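Local coordinates for protein glycosyl hydrolase family 26 (Bacteroides ovatus, PDB 4ZXO) that hydrolyses beta-mannans as a family 26 beta-mannanase and takes part in the breakdown of galactomannan, at residues 10-15 / 202-207; 31-36 / 61-66; 97-102 / 158-163. One frame throughout, in Å; residues are numbered along the deposited sequence. Where two conformers were deposited one is given.

Contact 1 (10-15 / 202-207); sequences PETVAL and NVLLAY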
ATOM      1  N   PRO A  10      -9.209 -17.793   6.764  1.00 17.71           N
ATOM      2  CA  PRO A  10     -10.332 -17.756   5.832  1.00 18.36           C
ATOM      3  C   PRO A  10     -10.669 -16.365   5.320  1.00 18.00           C
ATOM      4  O   PRO A  10     -10.879 -16.222   4.111  1.00 18.19           O
ATOM      5  CB  PRO A  10     -11.497 -18.330   6.675  1.00 19.75           C
ATOM      6  CG  PRO A  10     -10.821 -19.245   7.647  1.00 19.69           C
ATOM      7  CD  PRO A  10      -9.498 -18.632   7.957  1.00 18.63           C
ATOM      8  N   GLU A  11     -10.703 -15.374   6.225  1.00 16.92           N
ATOM      9  CA  GLU A  11     -10.974 -13.998   5.828  1.00 15.92           C
ATOM     10  C   GLU A  11      -9.893 -13.453   4.892  1.00 13.73           C
ATOM     11  O   GLU A  11     -10.175 -12.628   4.000  1.00 12.87           O
ATOM     12  CB  GLU A  11     -11.082 -13.077   7.069  1.00 16.67           C
ATOM     13  CG  GLU A  11     -12.370 -13.409   7.899  1.00 18.04           C
ATOM     14  CD  GLU A  11     -12.269 -14.661   8.747  1.00 19.84           C
ATOM     15  OE1 GLU A  11     -11.154 -15.172   8.955  1.00 19.74           O
ATOM     16  OE2 GLU A  11     -13.338 -15.118   9.224  1.00 22.23           O
ATOM     17  N   THR A  12      -8.663 -13.921   5.084  1.00 12.67           N
ATOM     18  CA  THR A  12      -7.537 -13.454   4.261  1.00 10.96           C
ATOM     19  C   THR A  12      -7.613 -14.061   2.857  1.00 11.18           C
ATOM     20  O   THR A  12      -7.393 -13.374   1.851  1.00 11.75           O
ATOM     21  CB  THR A  12      -6.197 -13.815   4.961  1.00 10.97           C
ATOM     22  OG1 THR A  12      -6.229 -13.222   6.275  1.00 11.49           O
ATOM     23  CG2 THR A  12      -4.982 -13.324   4.167  1.00 12.38           C
ATOM     24  N   VAL A  13      -7.899 -15.355   2.798  1.00 12.32           N
ATOM     25  CA  VAL A  13      -8.150 -15.977   1.504  1.00 13.55           C
ATOM     26  C   VAL A  13      -9.339 -15.338   0.801  1.00 14.53           C
ATOM     27  O   VAL A  13      -9.296 -15.118  -0.410  1.00 14.89           O
ATOM     28  CB  VAL A  13      -8.376 -17.490   1.652  1.00 15.19           C
ATOM     29  CG1 VAL A  13      -8.721 -18.083   0.304  1.00 16.11           C
ATOM     30  CG2 VAL A  13      -7.146 -18.095   2.270  1.00 16.09           C
ATOM     31  N   ALA A  14     -10.394 -15.014   1.550  1.00 13.92           N
ATOM     32  CA  ALA A  14     -11.533 -14.359   0.936  1.00 13.69           C
ATOM     33  C   ALA A  14     -11.103 -13.003   0.379  1.00 13.01           C
ATOM     34  O   ALA A  14     -11.527 -12.635  -0.741  1.00 13.95           O
ATOM     35  CB  ALA A  14     -12.631 -14.179   1.907  1.00 12.38           C
ATOM     36  N   LEU A  15     -10.286 -12.232   1.122  1.00 11.97           N
ATOM     37  CA  LEU A  15      -9.845 -10.966   0.561  1.00  9.94           C
ATOM     38  C   LEU A  15      -9.129 -11.161  -0.748  1.00 10.49           C
ATOM     39  O   LEU A  15      -9.411 -10.425  -1.708  1.00 11.28           O
ATOM     40  CB  LEU A  15      -8.945 -10.243   1.566  1.00  8.82           C
ATOM     41  CG  LEU A  15      -8.261  -8.949   1.044  1.00  9.32           C
ATOM     42  CD1 LEU A  15      -9.359  -7.934   0.624  1.00 10.67           C
ATOM     43  CD2 LEU A  15      -7.364  -8.329   2.095  1.00  9.85           C
ATOM     44  N   ASN A 202      -2.646 -13.608   8.454  1.00 12.15           N
ATOM     45  CA  ASN A 202      -3.553 -12.567   7.980  1.00 11.17           C
ATOM     46  C   ASN A 202      -2.856 -11.555   7.075  1.00 10.88           C
ATOM     47  O   ASN A 202      -3.309 -10.414   6.975  1.00 12.24           O
ATOM     48  CB  ASN A 202      -4.197 -11.832   9.182  1.00 11.08           C
ATOM     49  CG  ASN A 202      -3.184 -11.229  10.141  1.00 13.22           C
ATOM     50  OD1 ASN A 202      -2.101 -11.784  10.390  1.00 15.89           O
ATOM     51  ND2 ASN A 202      -3.535 -10.074  10.697  1.00 13.02           N
ATOM     52  N   VAL A 203      -1.797 -11.953   6.365  1.00 11.06           N
ATOM     53  CA  VAL A 203      -1.121 -11.031   5.485  0.50 11.30           C
ATOM     54  C   VAL A 203      -1.099 -11.490   4.027  1.00 10.96           C
ATOM     55  O   VAL A 203      -0.823 -12.659   3.749  1.00 12.22           O
ATOM     56  CB  VAL A 203       0.308 -10.803   5.981  0.50 11.83           C
ATOM     57  CG1 VAL A 203       1.028  -9.803   5.111  0.50 10.94           C
ATOM     58  CG2 VAL A 203       0.245 -10.272   7.374  0.50 13.13           C
ATOM     59  N   LEU A 204      -1.381 -10.550   3.137  1.00 10.26           N
ATOM     60  CA  LEU A 204      -1.112 -10.681   1.704  1.00 10.22           C
ATOM     61  C   LEU A 204       0.069  -9.771   1.419  1.00  9.42           C
ATOM     62  O   LEU A 204       0.075  -8.647   1.893  1.00 11.32           O
ATOM     63  CB  LEU A 204      -2.293 -10.233   0.854  1.00 10.92           C
ATOM     64  CG  LEU A 204      -3.545 -11.075   1.154  1.00 12.59           C
ATOM     65  CD1 LEU A 204      -4.712 -10.566   0.353  1.00 13.49           C
ATOM     66  CD2 LEU A 204      -3.274 -12.543   0.840  1.00 13.63           C
ATOM     67  N   LEU A 205       1.026 -10.209   0.624  1.00  8.66           N
ATOM     68  CA  LEU A 205       2.209  -9.368   0.359  1.00  7.47           C
ATOM     69  C   LEU A 205       2.129  -8.682  -0.991  1.00  7.37           C
ATOM     70  O   LEU A 205       1.827  -9.328  -1.996  1.00  8.25           O
ATOM     71  CB  LEU A 205       3.498 -10.241   0.420  1.00  8.51           C
ATOM     72  CG  LEU A 205       3.791 -10.756   1.821  1.00  9.70           C
ATOM     73  CD1 LEU A 205       5.039 -11.660   1.783  1.00 10.78           C
ATOM     74  CD2 LEU A 205       3.961  -9.613   2.863  1.00 10.75           C
ATOM     75  N   ALA A 206       2.427  -7.385  -1.051  1.00  6.76           N
ATOM     76  CA  ALA A 206       2.356  -6.644  -2.316  1.00  5.87           C
ATOM     77  C   ALA A 206       3.748  -6.132  -2.699  1.00  6.30           C
ATOM     78  O   ALA A 206       4.488  -5.565  -1.858  1.00  7.67           O
ATOM     79  CB  ALA A 206       1.374  -5.428  -2.198  1.00  6.55           C
ATOM     80  N   TYR A 207       4.048  -6.312  -3.971  1.00  5.62           N
ATOM     81  CA  TYR A 207       5.280  -5.891  -4.611  1.00  6.52           C
ATOM     82  C   TYR A 207       5.017  -4.578  -5.317  1.00  7.75           C
ATOM     83  O   TYR A 207       3.979  -4.460  -5.987  1.00  9.39           O
ATOM     84  CB  TYR A 207       5.663  -6.993  -5.593  1.00  7.50           C
ATOM     85  CG  TYR A 207       6.898  -6.875  -6.441  1.00  7.33           C
ATOM     86  CD1 TYR A 207       8.169  -7.130  -5.898  1.00  8.65           C
ATOM     87  CD2 TYR A 207       6.791  -6.646  -7.830  1.00  7.75           C
ATOM     88  CE1 TYR A 207       9.311  -7.117  -6.703  1.00  8.16           C
ATOM     89  CE2 TYR A 207       7.915  -6.619  -8.647  1.00  8.84           C
ATOM     90  CZ  TYR A 207       9.183  -6.902  -8.082  1.00  7.75           C
ATOM     91  OH  TYR A 207      10.336  -6.886  -8.821  1.00  9.17           O
TER
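The amide of Asn202 is the one flat side-chain group where the two segments meet, and Thr12 lies on neither of its faces nor at its edge. Thr12 touches the root of the residue instead: OG1 sits 3.2 Å from Asn202 CA and 3.8 Å from Asn202 CB. The amide leads away from the helix because Asn202 CG lies between the backbone N and the carbonyl carbon (chi1 57°). Its ND2 is held there by Ile157 O and Leu146 O.

Thr12 is forked over the start of the strand. Its OG1 hydrogen-bonds to Thr9 OG1, with a weak bond to Asn201 O, so this buried hydroxyl has polar partners beside its apolar neighbours. With OG1 anti to the carbonyl carbon (chi1 -57°), CG2 falls anti to the backbone N and comes alongside Leu204 CD2 at 3.8 Å, the two side chains running past each other in opposite directions.

Leu204 splits its two methyls between two helix residues one turn apart. CD2 serves Thr12, and CD1 lies 3.9 Å from Leu15 CD2. No hydrogen bond crosses between the segments.

The axes of helix 10-15 and strand 203-207 come within 8.9 Å of each other. Helix 10-19 lies at the N-terminal ends of the barrel strands. It also reaches Met97 and Pro158, at the starts of strands 97-101 and 159-162. On the other side of strand 203-207, Leu205 packs against helix 181-197.

Contact 2 (31-36 / 61-66); sequences HHDDTA and MSFDLG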
ATOM      1  N   HIS A  31      -6.863   5.768   0.442  1.00  9.53           N
ATOM      2  CA  HIS A  31      -6.152   6.935   0.898  1.00  9.47           C
ATOM      3  C   HIS A  31      -5.287   6.568   2.112  1.00  9.85           C
ATOM      4  O   HIS A  31      -5.774   5.950   3.078  1.00 10.24           O
ATOM      5  CB  HIS A  31      -7.173   8.017   1.269  1.00 10.01           C
ATOM      6  CG  HIS A  31      -6.554   9.335   1.683  1.00 10.26           C
ATOM      7  ND1 HIS A  31      -7.087  10.114   2.694  1.00 10.85           N
ATOM      8  CD2 HIS A  31      -5.477  10.011   1.209  1.00 10.43           C
ATOM      9  CE1 HIS A  31      -6.361  11.217   2.833  1.00 10.89           C
ATOM     10  NE2 HIS A  31      -5.358  11.166   1.956  1.00 10.88           N
ATOM     11  N   HIS A  32      -4.039   6.985   2.089  1.00  9.56           N
ATOM     12  CA  HIS A  32      -3.124   6.791   3.206  1.00  8.06           C
ATOM     13  C   HIS A  32      -3.467   7.712   4.387  1.00  8.78           C
ATOM     14  O   HIS A  32      -3.790   8.897   4.228  1.00 10.52           O
ATOM     15  CB  HIS A  32      -1.661   7.044   2.746  1.00  8.24           C
ATOM     16  CG  HIS A  32      -0.633   6.561   3.725  1.00  8.28           C
ATOM     17  ND1 HIS A  32      -0.242   5.224   3.818  1.00  8.08           N
ATOM     18  CD2 HIS A  32       0.072   7.232   4.676  1.00  9.11           C
ATOM     19  CE1 HIS A  32       0.666   5.104   4.782  1.00  8.49           C
ATOM     20  NE2 HIS A  32       0.889   6.317   5.301  1.00  9.44           N
ATOM     21  N   ASP A  33      -3.417   7.112   5.569  1.00  9.53           N
ATOM     22  CA  ASP A  33      -3.639   7.783   6.871  1.00  9.83           C
ATOM     23  C   ASP A  33      -5.022   8.461   6.918  1.00 11.01           C
ATOM     24  O   ASP A  33      -5.212   9.449   7.624  1.00 10.64           O
ATOM     25  CB  ASP A  33      -2.487   8.771   7.156  1.00  9.22           C
ATOM     26  CG  ASP A  33      -1.272   8.071   7.731  1.00 10.00           C
ATOM     27  OD1 ASP A  33      -1.437   6.920   8.206  1.00 11.61           O
ATOM     28  OD2 ASP A  33      -0.167   8.663   7.695  1.00 10.67           O
ATOM     29  N   ASP A  34      -5.988   7.887   6.183  1.00 10.34           N
ATOM     30  CA  ASP A  34      -7.231   8.593   5.932  1.00 10.48           C
ATOM     31  C   ASP A  34      -8.009   8.972   7.196  1.00 10.56           C
ATOM     32  O   ASP A  34      -8.546  10.098   7.297  1.00 11.07           O
ATOM     33  CB  ASP A  34      -8.140   7.713   5.057  1.00 10.93           C
ATOM     34  CG  ASP A  34      -9.404   8.465   4.642  1.00 11.29           C
ATOM     35  OD1 ASP A  34      -9.284   9.465   3.886  1.00 11.94           O
ATOM     36  OD2 ASP A  34     -10.503   8.094   5.104  1.00 11.65           O
ATOM     37  N   THR A  35      -8.052   8.057   8.161  1.00 10.50           N
ATOM     38  CA  THR A  35      -8.778   8.308   9.392  1.00 11.20           C
ATOM     39  C   THR A  35      -7.884   8.696  10.553  1.00 13.18           C
ATOM     40  O   THR A  35      -8.372   8.867  11.688  1.00 15.78           O
ATOM     41  CB  THR A  35      -9.598   7.074   9.779  1.00 12.36           C
ATOM     42  OG1 THR A  35      -8.763   5.904   9.602  1.00 13.54           O
ATOM     43  CG2 THR A  35     -10.820   6.956   8.874  1.00 13.41           C
ATOM     44  N   ALA A  36      -6.594   8.880  10.281  1.00 12.86           N
ATOM     45  CA  ALA A  36      -5.677   9.346  11.325  1.00 12.91           C
ATOM     46  C   ALA A  36      -5.602  10.882  11.398  1.00 13.74           C
ATOM     47  O   ALA A  36      -5.522  11.449  12.495  1.00 15.20           O
ATOM     48  CB  ALA A  36      -4.291   8.760  11.094  1.00 11.72           C
ATOM     49  N   MET A  61      -7.792   1.774   3.206  1.00  7.25           N
ATOM     50  CA  MET A  61      -6.992   2.720   3.988  1.00  7.15           C
ATOM     51  C   MET A  61      -5.643   2.116   4.202  1.00  7.61           C
ATOM     52  O   MET A  61      -5.532   0.898   4.385  1.00  9.42           O
ATOM     53  CB  MET A  61      -7.640   2.999   5.332  1.00  8.11           C
ATOM     54  CG  MET A  61      -8.901   3.820   5.168  1.00 10.10           C
ATOM     55  SD  MET A  61      -9.737   4.048   6.743  1.00 11.80           S
ATOM     56  CE  MET A  61     -11.285   4.768   6.154  1.00 12.91           C
ATOM     57  N   SER A  62      -4.604   2.938   4.101  1.00  7.05           N
ATOM     58  CA  SER A  62      -3.258   2.427   4.414  1.00  6.38           C
ATOM     59  C   SER A  62      -2.650   3.254   5.515  1.00  6.60           C
ATOM     60  O   SER A  62      -3.008   4.420   5.747  1.00  8.47           O
ATOM     61  CB  SER A  62      -2.330   2.412   3.151  1.00  9.43           C
ATOM     62  OG  SER A  62      -2.207   3.695   2.575  1.00  9.88           O
ATOM     63  N   PHE A  63      -1.689   2.641   6.179  1.00  6.17           N
ATOM     64  CA  PHE A  63      -0.967   3.276   7.267  1.00  6.25           C
ATOM     65  C   PHE A  63       0.459   2.764   7.203  1.00  6.30           C
ATOM     66  O   PHE A  63       0.735   1.818   6.470  1.00  7.11           O
ATOM     67  CB  PHE A  63      -1.599   2.972   8.652  1.00  7.96           C
ATOM     68  CG  PHE A  63      -3.093   3.245   8.722  1.00  8.56           C
ATOM     69  CD1 PHE A  63      -3.580   4.525   9.043  1.00  9.68           C
ATOM     70  CD2 PHE A  63      -3.991   2.230   8.436  1.00  9.47           C
ATOM     71  CE1 PHE A  63      -4.930   4.759   9.076  1.00 10.33           C
ATOM     72  CE2 PHE A  63      -5.375   2.431   8.483  1.00 10.64           C
ATOM     73  CZ  PHE A  63      -5.850   3.713   8.795  1.00 10.99           C
ATOM     74  N   ASP A  64       1.357   3.356   7.984  1.00  7.14           N
ATOM     75  CA  ASP A  64       2.779   2.959   7.910  1.00  7.12           C
ATOM     76  C   ASP A  64       3.268   2.460   9.238  1.00  7.11           C
ATOM     77  O   ASP A  64       2.901   2.988  10.291  1.00  9.10           O
ATOM     78  CB  ASP A  64       3.620   4.135   7.431  1.00  7.62           C
ATOM     79  CG  ASP A  64       4.932   3.677   6.771  1.00  8.85           C
ATOM     80  OD1 ASP A  64       4.917   3.506   5.531  1.00 11.35           O
ATOM     81  OD2 ASP A  64       5.931   3.384   7.478  1.00  7.83           O
ATOM     82  N   LEU A  65       4.073   1.396   9.181  1.00  7.18           N
ATOM     83  CA  LEU A  65       4.652   0.816  10.401  1.00  6.39           C
ATOM     84  C   LEU A  65       6.086   1.300  10.692  1.00  7.61           C
ATOM     85  O   LEU A  65       6.696   0.856  11.651  1.00  7.58           O
ATOM     86  CB  LEU A  65       4.624  -0.701  10.338  1.00  7.12           C
ATOM     87  CG  LEU A  65       3.239  -1.291  10.225  1.00  8.58           C
ATOM     88  CD1 LEU A  65       3.306  -2.832  10.227  1.00 10.66           C
ATOM     89  CD2 LEU A  65       2.268  -0.742  11.321  1.00  9.07           C
ATOM     90  N   GLY A  66       6.594   2.243   9.904  1.00  6.99           N
ATOM     91  CA  GLY A  66       7.942   2.734  10.125  1.00  6.46           C
ATOM     92  C   GLY A  66       8.135   3.171  11.560  1.00  7.45           C
ATOM     93  O   GLY A  66       7.304   3.918  12.118  1.00  8.83           O
TER
HETATM   94  O   HOH W   1       0.759   5.804   9.228  1.00 10.15           O
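The imidazole of His32 lies beside the Ser62 side chain, with ND1 2.8 Å from Ser62 OG in a hydrogen bond that either could donate. Ser62 O sits over one face of this ring, toward its rim. The ring also stacks on Trp301. Asp33 crosses Phe63 obliquely, its carboxylate plane turned 40° from the phenyl ring. Asp33 OD1 comes 3.3 Å from Phe63 CD1 and accepts from a water that in turn accepts from Asp64 N.

Thr35 meets the extended chain of Met61 at about a right angle. Its CG2 touches Met61 CE at 3.5 Å, while its OG1 lies near the plane of the Phe63 ring, at the edge.

Within segment 31-36, His31 ND1 gives a nearly straight bond of 2.6 Å to the anti lone pair of Asp34 OD1, in the plane of the imidazole. The bond joins the first and last residues of a type II turn. Asp33 N closes on Ser62 O at 2.7 Å (173°), the last rung before the chains part.

The pair is two adjacent parallel strands of a (beta/alpha)8 barrel, at their C-terminal ends, the side where this fold carries its active site.

Contact 3 (97-102 / 158-163); sequences MISLSW and PVVFRP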
ATOM      1  N   MET A  97     -10.891  -2.362   3.225  1.00  8.21           N
ATOM      2  CA  MET A  97      -9.607  -3.051   3.195  1.00  7.13           C
ATOM      3  C   MET A  97      -8.523  -2.220   3.882  1.00  6.66           C
ATOM      4  O   MET A  97      -8.647  -0.961   3.944  1.00  7.99           O
ATOM      5  CB  MET A  97      -9.159  -3.311   1.728  1.00  8.54           C
ATOM      6  CG  MET A  97      -8.114  -4.387   1.633  1.00  9.54           C
ATOM      7  SD  MET A  97      -7.434  -4.483  -0.031  1.00 12.50           S
ATOM      8  CE  MET A  97      -6.007  -3.379   0.133  1.00 11.79           C
ATOM      9  N   ILE A  98      -7.485  -2.909   4.390  1.00  7.30           N
ATOM     10  CA  ILE A  98      -6.325  -2.249   4.967  1.00  7.29           C
ATOM     11  C   ILE A  98      -5.038  -2.646   4.302  1.00  6.55           C
ATOM     12  O   ILE A  98      -4.827  -3.798   4.026  1.00  8.34           O
ATOM     13  CB  ILE A  98      -6.217  -2.571   6.496  1.00  7.86           C
ATOM     14  CG1 ILE A  98      -7.450  -2.081   7.259  1.00  9.00           C
ATOM     15  CG2 ILE A  98      -4.901  -1.994   7.126  1.00  7.86           C
ATOM     16  CD1 ILE A  98      -8.549  -3.131   7.426  1.00 10.18           C
ATOM     17  N   SER A  99      -4.181  -1.659   4.025  1.00  6.39           N
ATOM     18  CA  SER A  99      -2.828  -1.953   3.581  1.00  6.57           C
ATOM     19  C   SER A  99      -1.826  -1.269   4.495  1.00  6.96           C
ATOM     20  O   SER A  99      -2.129  -0.222   5.089  1.00  8.23           O
ATOM     21  CB  SER A  99      -2.619  -1.492   2.129  1.00  6.26           C
ATOM     22  OG  SER A  99      -1.305  -1.858   1.692  1.00  8.34           O
ATOM     23  N   LEU A 100      -0.662  -1.875   4.689  1.00  5.97           N
ATOM     24  CA  LEU A 100       0.379  -1.274   5.548  1.00  6.29           C
ATOM     25  C   LEU A 100       1.693  -1.215   4.790  1.00  6.20           C
ATOM     26  O   LEU A 100       2.114  -2.257   4.225  1.00  7.58           O
ATOM     27  CB  LEU A 100       0.587  -2.107   6.823  1.00  6.74           C
ATOM     28  CG  LEU A 100      -0.671  -2.117   7.689  1.00  8.03           C
ATOM     29  CD1 LEU A 100      -0.472  -3.155   8.806  1.00 10.18           C
ATOM     30  CD2 LEU A 100      -0.938  -0.755   8.334  1.00  8.94           C
ATOM     31  N   SER A 101       2.311  -0.048   4.754  1.00  6.15           N
ATOM     32  CA  SER A 101       3.663   0.058   4.246  1.00  6.07           C
ATOM     33  C   SER A 101       4.644   0.118   5.421  1.00  6.84           C
ATOM     34  O   SER A 101       4.225   0.142   6.583  1.00  6.57           O
ATOM     35  CB  SER A 101       3.806   1.290   3.343  1.00  7.59           C
ATOM     36  OG  SER A 101       3.206   2.408   3.958  1.00  8.86           O
ATOM     37  N   TRP A 102       5.939   0.122   5.130  1.00  6.44           N
ATOM     38  CA  TRP A 102       6.937   0.045   6.204  1.00  6.45           C
ATOM     39  C   TRP A 102       8.151   0.858   5.825  1.00  6.92           C
ATOM     40  O   TRP A 102       9.122   0.316   5.229  1.00  7.71           O
ATOM     41  CB  TRP A 102       7.357  -1.443   6.443  1.00  6.63           C
ATOM     42  CG  TRP A 102       8.157  -1.654   7.700  1.00  6.58           C
ATOM     43  CD1 TRP A 102       8.222  -0.833   8.807  1.00  6.26           C
ATOM     44  CD2 TRP A 102       8.981  -2.782   7.985  1.00  6.75           C
ATOM     45  NE1 TRP A 102       9.072  -1.390   9.749  1.00  6.99           N
ATOM     46  CE2 TRP A 102       9.551  -2.577   9.266  1.00  7.00           C
ATOM     47  CE3 TRP A 102       9.325  -3.923   7.260  1.00  7.56           C
ATOM     48  CZ2 TRP A 102      10.436  -3.484   9.863  1.00  8.79           C
ATOM     49  CZ3 TRP A 102      10.198  -4.855   7.858  1.00  9.37           C
ATOM     50  CH2 TRP A 102      10.744  -4.632   9.172  1.00  9.02           C
ATOM     51  N   PRO A 158      -7.360  -9.275   7.970  1.00 10.23           N
ATOM     52  CA  PRO A 158      -6.432  -9.378   6.833  1.00  9.96           C
ATOM     53  C   PRO A 158      -5.845  -8.004   6.514  1.00  9.97           C
ATOM     54  O   PRO A 158      -6.516  -6.975   6.633  1.00 11.09           O
ATOM     55  CB  PRO A 158      -7.309  -9.879   5.666  1.00  9.77           C
ATOM     56  CG  PRO A 158      -8.474 -10.518   6.333  1.00 10.39           C
ATOM     57  CD  PRO A 158      -8.726  -9.639   7.572  1.00 10.25           C
ATOM     58  N   VAL A 159      -4.586  -7.990   6.128  1.00  8.85           N
ATOM     59  CA  VAL A 159      -3.891  -6.760   5.709  1.00  9.42           C
ATOM     60  C   VAL A 159      -3.063  -7.039   4.467  1.00  8.75           C
ATOM     61  O   VAL A 159      -2.508  -8.123   4.323  1.00 10.00           O
ATOM     62  CB  VAL A 159      -2.940  -6.257   6.871  1.00 12.17           C
ATOM     63  CG1 VAL A 159      -1.866  -5.269   6.392  1.00 16.71           C
ATOM     64  CG2 VAL A 159      -3.826  -5.720   7.988  1.00 11.36           C
ATOM     65  N   VAL A 160      -3.025  -6.080   3.546  1.00  7.63           N
ATOM     66  CA  VAL A 160      -2.054  -6.157   2.445  1.00  6.81           C
ATOM     67  C   VAL A 160      -0.795  -5.450   2.910  1.00  7.75           C
ATOM     68  O   VAL A 160      -0.791  -4.234   3.053  1.00 10.93           O
ATOM     69  CB  VAL A 160      -2.574  -5.537   1.149  1.00  7.05           C
ATOM     70  CG1 VAL A 160      -1.479  -5.560   0.030  1.00  8.49           C
ATOM     71  CG2 VAL A 160      -3.856  -6.273   0.708  1.00  9.90           C
ATOM     72  N   PHE A 161       0.273  -6.203   3.155  1.00  6.85           N
ATOM     73  CA  PHE A 161       1.507  -5.630   3.697  1.00  6.75           C
ATOM     74  C   PHE A 161       2.469  -5.414   2.509  1.00  6.47           C
ATOM     75  O   PHE A 161       2.643  -6.325   1.660  1.00  6.95           O
ATOM     76  CB  PHE A 161       2.093  -6.579   4.722  1.00  8.20           C
ATOM     77  CG  PHE A 161       3.382  -6.120   5.360  1.00  7.58           C
ATOM     78  CD1 PHE A 161       3.513  -4.828   5.867  1.00  8.45           C
ATOM     79  CD2 PHE A 161       4.446  -7.025   5.518  1.00  9.04           C
ATOM     80  CE1 PHE A 161       4.726  -4.406   6.461  1.00  9.89           C
ATOM     81  CE2 PHE A 161       5.643  -6.615   6.163  1.00  9.32           C
ATOM     82  CZ  PHE A 161       5.771  -5.319   6.639  1.00  9.44           C
ATOM     83  N   ARG A 162       3.018  -4.209   2.413  1.00  5.85           N
ATOM     84  CA  ARG A 162       3.758  -3.770   1.218  1.00  5.47           C
ATOM     85  C   ARG A 162       5.108  -3.227   1.614  1.00  5.53           C
ATOM     86  O   ARG A 162       5.354  -2.009   1.480  1.00  6.83           O
ATOM     87  CB  ARG A 162       2.902  -2.686   0.498  1.00  7.48           C
ATOM     88  CG  ARG A 162       3.400  -2.286  -0.839  1.00  6.81           C
ATOM     89  CD  ARG A 162       2.408  -1.329  -1.495  1.00  8.24           C
ATOM     90  NE  ARG A 162       2.264  -0.081  -0.760  1.00  8.25           N
ATOM     91  CZ  ARG A 162       2.959   1.046  -1.040  1.00  8.06           C
ATOM     92  NH1 ARG A 162       3.932   1.037  -1.972  1.00  8.61           N
ATOM     93  NH2 ARG A 162       2.746   2.162  -0.330  1.00  9.27           N
ATOM     94  N   PRO A 163       6.007  -4.073   2.105  1.00  6.11           N
ATOM     95  CA  PRO A 163       7.322  -3.601   2.536  1.00  6.26           C
ATOM     96  C   PRO A 163       8.252  -3.454   1.309  1.00  6.84           C
ATOM     97  O   PRO A 163       7.908  -3.934   0.224  1.00  7.25           O
ATOM     98  CB  PRO A 163       7.813  -4.744   3.445  1.00  6.75           C
ATOM     99  CG  PRO A 163       7.227  -5.976   2.760  1.00  6.70           C
ATOM    100  CD  PRO A 163       5.817  -5.511   2.400  1.00  6.49           C
TER
HETATM  101  O   HOH W   2      -7.939  -5.649   4.725  1.00  8.54           O
HETATM  102  O   HOH W   3       0.188   0.390   1.302  1.00 10.77           O
HETATM  103  O   HOH W   4       1.037   2.813   2.351  1.00 10.62           O
HETATM  104  O   HOH W   5       7.019  -0.253   2.591  1.00  7.77           O
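Arg162 starts beside the neighbouring strand: its CB lies 3.8 Å from Leu100 O, the same oxygen that accepts from Arg162 N at 2.8 Å. CG leaves anti to the backbone N (chi1 -171°), which carries the chain off the strand, and a bend at chi3 then turns the head over Ser101. NE donates a hydrogen bond to a water that in turn donates to Ser99 OG. NH2 passes 3.9 Å from Ser101 CB and reaches Ser101 OG through a second water. Ser101 OG is also hydrogen-bonded to Asp64 OD1. Both waters lie in the guanidinium plane, at its edge. The tip is fixed further by salt bridges from NH2 to Glu270 and from NH1 to Asp235.

Strands 97-101 and 159-162 are parallel neighbours in the (beta/alpha)8 barrel. Ser99, Ser101, Val160 and Arg162 face its interior, whereas Leu100 and Phe161 face the surrounding helices 81-93 and 132-147.

Val160 O is gripped twice, by Ser99 OG at 2.8 Å and Leu100 N at 2.9 Å, from opposite faces of its carbonyl plane. Val160 N bonds to Ile98 O with an angle of 171°. On the outer side Leu100 crosses Val159 at about a right angle, and Leu100 CD1 presses closely on Val159 CG1 at 3.5 Å.

Trp102 CE3 sits at the edge of the Phe161 ring, 3.9 Å from Phe161 CZ. Pro163 CD lies over one face of that phenyl ring, toward its rim, while Pro163 CB lies at the edge of the Trp102 indole.

All three contacts belong to one parallel barrel sheet. Its strands 27-32, 60-64, 97-101, 159-162 and 203-207 follow one another along the chain and round the sheet. Contact 2 joins the first two and contact 3 the next pair. Contact 1 ties the fifth to helix 10-19, which precedes them all, so it spans both others in sequence. Contact 3 lies between the others, its centre about 9 Å from each. Contacts 1 and 2 are about 18 Å apart, centre to centre. Hydrogen bonds join contact 3 to its neighbours: Asp64 OD1 with Ser101 OG, Leu204 O with Phe161 N. Contact 1 lies at the barrel's N-terminal side, contact 2 at the catalytic side expected for this fold.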